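Long-range contact in putative cathepsin d (Ixodes ricinus, PDB 5N7N), which is the zymogen of a cathepsin D-like protease and, once activated, probably cleaves proteins as an aspartic endopeptidase of the peptidase A1 family: residues 6-11 and 38-43. Residues are numbered along the deposited sequence; the frame is centred on the assembly and turned at random.
Sequences LTRFKS and VVYYGP. Unlike the reference sequence in segment 38-43: Val39 (reference Glu).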
# COMPACT_ATOMS: atom_id res chain seq x y z
N LEU A 6 -7.35 -5.27 9.90
CA LEU A 6 -7.20 -3.99 9.25
C LEU A 6 -8.52 -3.21 9.19
O LEU A 6 -9.60 -3.79 9.04
CB LEU A 6 -6.64 -4.19 7.84
CG LEU A 6 -5.23 -4.78 7.76
CD1 LEU A 6 -4.83 -5.02 6.32
CD2 LEU A 6 -4.24 -3.83 8.45
N THR A 7 -8.41 -1.89 9.31
CA THR A 7 -9.53 -1.00 9.15
C THR A 7 -9.29 -0.12 7.93
O THR A 7 -8.18 0.38 7.72
CB THR A 7 -9.75 -0.13 10.39
OG1 THR A 7 -9.77 -0.97 11.55
CG2 THR A 7 -11.08 0.64 10.29
N ARG A 8 -10.34 0.05 7.13
CA ARG A 8 -10.32 0.85 5.92
C ARG A 8 -10.87 2.23 6.26
O ARG A 8 -11.81 2.32 7.04
CB ARG A 8 -11.18 0.20 4.82
CG ARG A 8 -10.85 0.67 3.41
CD ARG A 8 -11.94 0.30 2.42
NE ARG A 8 -12.95 1.36 2.35
CZ ARG A 8 -12.99 2.37 1.47
NH1 ARG A 8 -12.07 2.49 0.50
NH2 ARG A 8 -13.96 3.28 1.56
N PHE A 9 -10.28 3.27 5.70
CA PHE A 9 -10.77 4.65 5.87
C PHE A 9 -10.61 5.41 4.57
O PHE A 9 -9.77 5.09 3.74
CB PHE A 9 -10.01 5.38 6.99
CG PHE A 9 -8.53 5.55 6.70
CD1 PHE A 9 -7.62 4.55 7.04
CD2 PHE A 9 -8.06 6.71 6.11
CE1 PHE A 9 -6.27 4.70 6.78
CE2 PHE A 9 -6.71 6.87 5.84
CZ PHE A 9 -5.81 5.87 6.18
N LYS A 10 -11.40 6.46 4.42
CA LYS A 10 -11.34 7.30 3.24
C LYS A 10 -10.03 8.10 3.26
O LYS A 10 -9.74 8.80 4.22
CB LYS A 10 -12.56 8.22 3.23
CG LYS A 10 -12.70 9.10 2.00
CD LYS A 10 -13.84 10.10 2.14
CE LYS A 10 -15.20 9.42 2.19
NZ LYS A 10 -16.33 10.37 2.00
N SER A 11 -9.25 7.99 2.18
CA SER A 11 -7.94 8.61 2.11
C SER A 11 -8.03 10.13 2.18
O SER A 11 -9.08 10.72 1.89
CB SER A 11 -7.25 8.22 0.80
OG SER A 11 -7.85 8.90 -0.28
N VAL A 38 -2.82 6.56 1.56
CA VAL A 38 -2.92 5.38 2.41
C VAL A 38 -4.36 5.20 2.87
O VAL A 38 -5.06 6.17 3.16
CB VAL A 38 -1.96 5.44 3.61
CG1 VAL A 38 -0.51 5.48 3.13
CG2 VAL A 38 -2.27 6.63 4.52
N VAL A 39 -4.80 3.94 2.91
CA VAL A 39 -6.21 3.62 3.12
C VAL A 39 -6.49 2.54 4.18
O VAL A 39 -7.61 2.47 4.67
CB VAL A 39 -6.87 3.30 1.75
CG1 VAL A 39 -8.20 2.56 1.87
CG2 VAL A 39 -7.11 4.60 0.98
N TYR A 40 -5.49 1.74 4.58
CA TYR A 40 -5.67 0.67 5.56
C TYR A 40 -4.70 0.78 6.72
O TYR A 40 -3.49 0.89 6.50
CB TYR A 40 -5.48 -0.70 4.88
CG TYR A 40 -6.55 -1.05 3.85
CD1 TYR A 40 -7.72 -1.72 4.22
CD2 TYR A 40 -6.39 -0.70 2.50
CE1 TYR A 40 -8.70 -2.03 3.29
CE2 TYR A 40 -7.37 -1.00 1.56
CZ TYR A 40 -8.52 -1.67 1.95
OH TYR A 40 -9.48 -1.97 1.02
N TYR A 41 -5.20 0.72 7.96
CA TYR A 41 -4.34 0.69 9.14
C TYR A 41 -4.67 -0.47 10.05
O TYR A 41 -5.73 -1.05 9.97
CB TYR A 41 -4.40 2.00 9.95
CG TYR A 41 -5.70 2.27 10.65
CD1 TYR A 41 -5.95 1.71 11.90
CD2 TYR A 41 -6.67 3.07 10.09
CE1 TYR A 41 -7.15 1.94 12.57
CE2 TYR A 41 -7.88 3.31 10.75
CZ TYR A 41 -8.11 2.73 12.00
OH TYR A 41 -9.27 2.92 12.70
N GLY A 42 -3.74 -0.76 10.96
CA GLY A 42 -3.91 -1.82 11.94
C GLY A 42 -3.15 -1.47 13.20
O GLY A 42 -2.24 -0.62 13.16
N PRO A 43 -3.51 -2.09 14.32
CA PRO A 43 -2.88 -1.72 15.58
C PRO A 43 -1.59 -2.50 15.87
O PRO A 43 -1.47 -3.67 15.50
CB PRO A 43 -3.96 -2.04 16.62
CG PRO A 43 -4.71 -3.21 16.02
CD PRO A 43 -4.48 -3.19 14.52
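One face of the Tyr41 ring is covered by Thr7, whose CB sits 4.0 Å from the ring centroid in a CH-pi contact displaced toward the rim. CD1 of Phe9 meets the same ring at its edge, 3.5 Å from Tyr41 CD2. The Phe9 ring in turn lies against backbone: Val39 CA packs over one of its faces in a second CH-pi contact. The planes of the Phe9 and Tyr41 rings are inclined by 39°. With CG between the backbone N and the carbonyl carbon (chi1 63°), Phe9 folds back over residues 38-41 beside Pro142, and its CZ comes within 3.1 Å of Val38 O.

Residues 6-8 and 40-43 pair as antiparallel strands. Thr7 and Tyr41 make the hydrogen-bonded pair, with Thr7 N to Tyr41 O at 2.9 Å, and Tyr41 N returning a bond to Thr7 O. Beyond the strand end, Phe9 N donates to Val39 O. In this pepsin-like fold, strand 2-8 comes from the N-terminal region, which in family zymogens is the propeptide, and lies between strands 40-46 and 192-196. Val38, next to this pairing, is close to the predicted catalytic residue Asp58.

The other sheet face carries Arg8 and Tyr40, a non-hydrogen-bonded pair. Arg8 CG reaches Tyr40 CE1 at 3.5 Å; the same CG also touches Val39 CG1, CD runs on to the Tyr40 hydroxyl, and the bend at chi3 (89°) turns the guanidinium back toward Val39 CG1. Val39 CG2 touches Ser11 CB at 3.6 Å, where Ser11 OG caps helix 12-18 by accepting from Lys14 N.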